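Local coordinates for protein apicoplast TIC22, putative (Plasmodium falciparum 3D7, PDB 4E6Z) that probably acts as a chaperone that is essential for importing proteins into the apicoplast, the relict plastid of the malaria parasite, at residues L74-V79 with F257-Q262; V194-N199 with K237-N242. All blocks are in the same frame, centred on the assembly; numbering follows the deposited sequence.

Contact 1: L74-V79 with F257-Q262; sequences LEVIPV and FVPSTQ
P259 and F257 press against L74, V76, I77 and P78 where a type I beta turn, L74 to I77, leads into strand 78-83 and meets the end of strand 255-258. The contact thus joins two separate sheets of the Tic22 fold, and it does so by apolar packing.

The tight part centres on I77 and the F257 ring. With CG1 anti to the carbonyl carbon (chi1 -53°) and the chain extended beyond it, I77 CD1 lies over one face of that ring, 4.0 Å from F257 CG. L74 runs side by side with F257, and its CD2 approaches the ring obliquely, 3.9 Å from F257 CE2. Behind them L74 and I77 also rest on M135 at the start of helix 135-150, while L212 touches F257 from the adjoining strand. P259 meets P78, the two prolines crossing at about a right angle, with P78 CD 4.0 Å from P259 CB.

The solvent side is at V76, exposed near the end of the turn yet still in touch with P259: its CG2 reaches P259 CG at 3.8 Å. The turn is closed by I77 N bonding to L74 O at 3.2 Å. Beyond P259 the chain enters helix 261-272, with S260 at the N-cap position, its OG weakly capping Q262 N and also hydrogen-bonded to D215. P259 makes its closest approach through the ring: CG sits 3.3 Å from V76 O.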
loop_
_atom_site.group_PDB
_atom_site.type_symbol
_atom_site.label_atom_id
_atom_site.label_comp_id
_atom_site.label_asym_id
_atom_site.label_seq_id
_atom_site.Cartn_x
_atom_site.Cartn_y
_atom_site.Cartn_z
ATOM N N LEU A 74 0.453 6.903 -8.350
ATOM C CA LEU A 74 -0.051 5.731 -7.639
ATOM C C LEU A 74 0.232 4.451 -8.416
ATOM O O LEU A 74 0.109 3.346 -7.884
ATOM C CB LEU A 74 -1.558 5.859 -7.411
ATOM C CG LEU A 74 -2.050 7.081 -6.635
ATOM C CD1 LEU A 74 -3.561 7.027 -6.451
ATOM C CD2 LEU A 74 -1.359 7.159 -5.305
ATOM N N GLU A 75 0.620 4.609 -9.676
ATOM C CA GLU A 75 0.787 3.480 -10.582
ATOM C C GLU A 75 1.949 2.580 -10.166
ATOM O O GLU A 75 1.915 1.367 -10.385
ATOM C CB GLU A 75 0.986 3.981 -12.015
ATOM C CG GLU A 75 0.468 3.040 -13.090
ATOM C CD GLU A 75 0.443 3.690 -14.465
ATOM O OE1 GLU A 75 1.006 4.796 -14.614
ATOM O OE2 GLU A 75 -0.142 3.095 -15.396
ATOM N N VAL A 76 2.971 3.177 -9.561
ATOM C CA VAL A 76 4.164 2.434 -9.158
ATOM C C VAL A 76 3.966 1.664 -7.850
ATOM O O VAL A 76 4.838 0.903 -7.431
ATOM C CB VAL A 76 5.383 3.361 -9.007
ATOM C CG1 VAL A 76 5.586 4.168 -10.277
ATOM C CG2 VAL A 76 5.201 4.278 -7.808
ATOM N N ILE A 77 2.826 1.869 -7.205
ATOM C CA ILE A 77 2.522 1.161 -5.970
ATOM C C ILE A 77 1.729 -0.114 -6.261
ATOM O O ILE A 77 0.586 -0.047 -6.714
ATOM C CB ILE A 77 1.712 2.041 -5.008
ATOM C CG1 ILE A 77 2.419 3.381 -4.783
ATOM C CG2 ILE A 77 1.480 1.314 -3.691
ATOM C CD1 ILE A 77 1.549 4.423 -4.116
ATOM N N PRO A 78 2.342 -1.281 -6.004
ATOM C CA PRO A 78 1.696 -2.581 -6.203
ATOM C C PRO A 78 0.572 -2.808 -5.202
ATOM O O PRO A 78 0.670 -2.364 -4.058
ATOM C CB PRO A 78 2.828 -3.585 -5.937
ATOM C CG PRO A 78 4.095 -2.790 -6.023
ATOM C CD PRO A 78 3.729 -1.429 -5.534
ATOM N N VAL A 79 -0.486 -3.484 -5.641
ATOM C CA VAL A 79 -1.563 -3.921 -4.760
ATOM C C VAL A 79 -1.867 -5.387 -5.067
ATOM O O VAL A 79 -1.814 -5.813 -6.226
ATOM C CB VAL A 79 -2.836 -3.082 -4.953
ATOM C CG1 VAL A 79 -3.982 -3.632 -4.094
ATOM C CG2 VAL A 79 -2.559 -1.628 -4.630
ATOM N N PHE A 257 6.142 9.149 -3.947
ATOM C CA PHE A 257 5.844 7.872 -3.303
ATOM C C PHE A 257 6.956 6.855 -3.520
ATOM O O PHE A 257 7.381 6.618 -4.650
ATOM C CB PHE A 257 4.515 7.299 -3.806
ATOM C CG PHE A 257 3.306 7.944 -3.194
ATOM C CD1 PHE A 257 3.025 7.776 -1.847
ATOM C CD2 PHE A 257 2.443 8.704 -3.965
ATOM C CE1 PHE A 257 1.912 8.368 -1.276
ATOM C CE2 PHE A 257 1.327 9.296 -3.400
ATOM C CZ PHE A 257 1.062 9.129 -2.054
ATOM N N VAL A 258 7.427 6.260 -2.430
ATOM C CA VAL A 258 8.370 5.155 -2.516
ATOM C C VAL A 258 7.709 3.861 -2.041
ATOM O O VAL A 258 7.522 3.653 -0.843
ATOM C CB VAL A 258 9.643 5.410 -1.685
ATOM C CG1 VAL A 258 10.601 4.234 -1.824
ATOM C CG2 VAL A 258 10.321 6.723 -2.103
ATOM N N PRO A 259 7.350 2.987 -2.990
ATOM C CA PRO A 259 6.697 1.714 -2.672
ATOM C C PRO A 259 7.561 0.841 -1.769
ATOM O O PRO A 259 8.781 0.974 -1.759
ATOM C CB PRO A 259 6.555 1.040 -4.042
ATOM C CG PRO A 259 6.670 2.143 -5.038
ATOM C CD PRO A 259 7.591 3.144 -4.435
ATOM N N SER A 260 6.924 -0.044 -1.016
ATOM C CA SER A 260 7.648 -1.060 -0.269
ATOM C C SER A 260 8.574 -1.799 -1.223
ATOM O O SER A 260 8.120 -2.353 -2.221
ATOM C CB SER A 260 6.667 -2.047 0.366
ATOM O OG SER A 260 7.349 -3.163 0.911
ATOM N N THR A 261 9.871 -1.799 -0.931
ATOM C CA THR A 261 10.821 -2.494 -1.795
ATOM C C THR A 261 10.511 -3.991 -1.841
ATOM O O THR A 261 10.801 -4.665 -2.828
ATOM C CB THR A 261 12.284 -2.274 -1.359
ATOM O OG1 THR A 261 12.486 -2.819 -0.050
ATOM C CG2 THR A 261 12.626 -0.789 -1.354
ATOM N N GLN A 262 9.916 -4.503 -0.770
ATOM C CA GLN A 262 9.502 -5.901 -0.737
ATOM C C GLN A 262 8.321 -6.169 -1.672
ATOM O O GLN A 262 8.322 -7.151 -2.415
ATOM C CB GLN A 262 9.172 -6.345 0.688
ATOM C CG GLN A 262 10.394 -6.690 1.521
ATOM C CD GLN A 262 10.045 -7.523 2.739
ATOM O OE1 GLN A 262 8.937 -7.434 3.273
ATOM N NE2 GLN A 262 10.990 -8.347 3.182
#

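Contact 2: V194-N199 with K237-N242; sequences VFYAEN and KIKVLN
Y196, L241 and K239 bury the most surface where strand 193-203 pairs with strand 238-242, an antiparallel beta pair at one edge of a four-stranded mixed sheet. All three side chains, with V194, lie on the same face. The Y196 ring swings over toward the neighbouring strand because CG sits between the backbone N and the carbonyl carbon (chi1 81°). It thereby fits between two partners of strand 238-242. L241 CD1 meets it obliquely, 3.4 Å from Y196 CE2, and K239 CB comes in, also obliquely, from the opposite side of the ring plane, 3.5 Å from the same CE2.

Under the ring the backbones of Y196 and K239 form a hydrogen-bonded pair, with K239 N giving to Y196 O at 2.9 Å and Y196 N to K239 O. V194 and L241 repeat the pattern at the far end, and V194 CG2 packs on L241 CB.

F195, A197, I238 and V240 occupy the opposite face, which helices 172-179 and 216-227 cover; there F195 lies alongside V240, its CE1 3.8 Å from V240 CG2.

Past the paired strands E198 N still bonds to K237 O, a longer link at 3.3 Å. K239 runs out extended beyond CG, passing the tyrosine hydroxyl, with CD 3.4 Å from Y196 OH. E198, bent at chi2 (-79°), turns its carboxylate to meet it. The salt bridge that results joins K239 NZ to E198 OE2 at 2.7 Å, the ammonium group arriving from above the carboxylate plane, 49° out of it.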
loop_
_atom_site.group_PDB
_atom_site.type_symbol
_atom_site.label_atom_id
_atom_site.label_comp_id
_atom_site.label_asym_id
_atom_site.label_seq_id
_atom_site.Cartn_x
_atom_site.Cartn_y
_atom_site.Cartn_z
ATOM N N VAL A 194 1.905 6.280 5.672
ATOM C CA VAL A 194 3.147 6.397 4.923
ATOM C C VAL A 194 4.101 7.202 5.799
ATOM O O VAL A 194 3.661 8.023 6.602
ATOM C CB VAL A 194 2.952 7.067 3.543
ATOM C CG1 VAL A 194 2.315 6.084 2.562
ATOM C CG2 VAL A 194 2.102 8.315 3.671
ATOM N N PHE A 195 5.397 6.949 5.658
ATOM C CA PHE A 195 6.397 7.556 6.529
ATOM C C PHE A 195 7.289 8.540 5.778
ATOM O O PHE A 195 7.602 8.338 4.606
ATOM C CB PHE A 195 7.264 6.467 7.168
ATOM C CG PHE A 195 6.477 5.397 7.872
ATOM C CD1 PHE A 195 6.209 5.493 9.229
ATOM C CD2 PHE A 195 6.005 4.294 7.177
ATOM C CE1 PHE A 195 5.481 4.510 9.877
ATOM C CE2 PHE A 195 5.281 3.305 7.822
ATOM C CZ PHE A 195 5.020 3.413 9.174
ATOM N N TYR A 196 7.702 9.606 6.458
ATOM C CA TYR A 196 8.672 10.533 5.877
ATOM C C TYR A 196 9.554 11.180 6.941
ATOM O O TYR A 196 9.223 11.171 8.128
ATOM C CB TYR A 196 7.977 11.602 5.026
ATOM C CG TYR A 196 7.401 12.756 5.812
ATOM C CD1 TYR A 196 8.081 13.965 5.900
ATOM C CD2 TYR A 196 6.181 12.642 6.461
ATOM C CE1 TYR A 196 7.565 15.028 6.617
ATOM C CE2 TYR A 196 5.655 13.700 7.180
ATOM C CZ TYR A 196 6.349 14.891 7.256
ATOM O OH TYR A 196 5.825 15.944 7.972
ATOM N N ALA A 197 10.681 11.735 6.503
ATOM C CA ALA A 197 11.619 12.402 7.399
ATOM C C ALA A 197 11.739 13.883 7.058
ATOM O O ALA A 197 11.733 14.267 5.885
ATOM C CB ALA A 197 12.980 11.727 7.341
ATOM N N GLU A 198 11.857 14.704 8.096
ATOM C CA GLU A 198 11.888 16.161 7.965
ATOM C C GLU A 198 12.910 16.692 6.964
ATOM O O GLU A 198 12.577 17.480 6.075
ATOM C CB GLU A 198 12.158 16.795 9.330
ATOM C CG GLU A 198 11.085 16.522 10.365
ATOM C CD GLU A 198 9.865 17.409 10.196
ATOM O OE1 GLU A 198 9.265 17.405 9.100
ATOM O OE2 GLU A 198 9.506 18.108 11.167
ATOM N N ASN A 199 14.158 16.271 7.119
ATOM C CA ASN A 199 15.251 16.867 6.358
ATOM C C ASN A 199 15.756 15.983 5.226
ATOM O O ASN A 199 16.917 16.071 4.827
ATOM C CB ASN A 199 16.399 17.230 7.301
ATOM C CG ASN A 199 15.997 18.268 8.335
ATOM O OD1 ASN A 199 15.748 19.427 8.002
ATOM N ND2 ASN A 199 15.926 17.855 9.597
ATOM N N LYS A 237 13.483 13.771 12.122
ATOM C CA LYS A 237 12.210 13.535 12.778
ATOM C C LYS A 237 11.302 12.724 11.855
ATOM O O LYS A 237 10.867 13.203 10.807
ATOM C CB LYS A 237 11.557 14.871 13.141
ATOM C CG LYS A 237 11.039 14.961 14.565
ATOM C CD LYS A 237 9.614 14.456 14.680
ATOM C CE LYS A 237 9.078 14.683 16.085
ATOM N NZ LYS A 237 7.640 14.317 16.201
ATOM N N ILE A 238 11.033 11.483 12.243
ATOM C CA ILE A 238 10.158 10.614 11.466
ATOM C C ILE A 238 8.697 10.935 11.766
ATOM O O ILE A 238 8.287 10.983 12.926
ATOM C CB ILE A 238 10.444 9.132 11.758
ATOM C CG1 ILE A 238 11.852 8.764 11.278
ATOM C CG2 ILE A 238 9.384 8.233 11.113
ATOM C CD1 ILE A 238 12.263 7.349 11.618
ATOM N N LYS A 239 7.919 11.172 10.716
ATOM C CA LYS A 239 6.507 11.493 10.877
ATOM C C LYS A 239 5.617 10.590 10.025
ATOM O O LYS A 239 6.044 10.066 8.998
ATOM C CB LYS A 239 6.254 12.965 10.556
ATOM C CG LYS A 239 6.987 13.914 11.487
ATOM C CD LYS A 239 6.629 15.363 11.224
ATOM C CE LYS A 239 7.282 16.273 12.256
ATOM N NZ LYS A 239 6.980 17.714 12.026
ATOM N N VAL A 240 4.377 10.413 10.468
ATOM C CA VAL A 240 3.430 9.551 9.772
ATOM C C VAL A 240 2.332 10.381 9.121
ATOM O O VAL A 240 1.831 11.339 9.711
ATOM C CB VAL A 240 2.799 8.518 10.730
ATOM C CG1 VAL A 240 1.721 7.702 10.020
ATOM C CG2 VAL A 240 3.868 7.605 11.295
ATOM N N LEU A 241 1.965 10.015 7.900
ATOM C CA LEU A 241 0.884 10.692 7.202
ATOM C C LEU A 241 -0.156 9.690 6.715
ATOM O O LEU A 241 0.115 8.492 6.611
ATOM C CB LEU A 241 1.427 11.507 6.027
ATOM C CG LEU A 241 2.331 12.689 6.388
ATOM C CD1 LEU A 241 2.975 13.270 5.147
ATOM C CD2 LEU A 241 1.546 13.755 7.137
ATOM N N ASN A 242 -1.349 10.189 6.421
ATOM C CA ASN A 242 -2.417 9.356 5.891
ATOM C C ASN A 242 -2.429 9.427 4.369
ATOM O O ASN A 242 -2.779 10.459 3.795
ATOM C CB ASN A 242 -3.764 9.799 6.459
ATOM C CG ASN A 242 -4.930 9.022 5.874
ATOM O OD1 ASN A 242 -4.773 7.889 5.416
ATOM N ND2 ASN A 242 -6.112 9.631 5.891
#

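Both contacts reach one four-stranded mixed sheet, ordered 238-242, 193-203, 208-213, 255-258. Contact 2 pairs the strands at one edge; contact 1 carries the other edge, 255-258, to the 78-83/129-134 pair. Their centres are about 17 Å apart and their nearest atoms about 4 Å, without touching. Along the chain 74-79 comes first, then 194-199 and 237-242, and 257-262 last, so contact 1 encloses contact 2 in sequence. One contact therefore builds the sheet locally, while the other ties it to a segment near the start of the modelled chain.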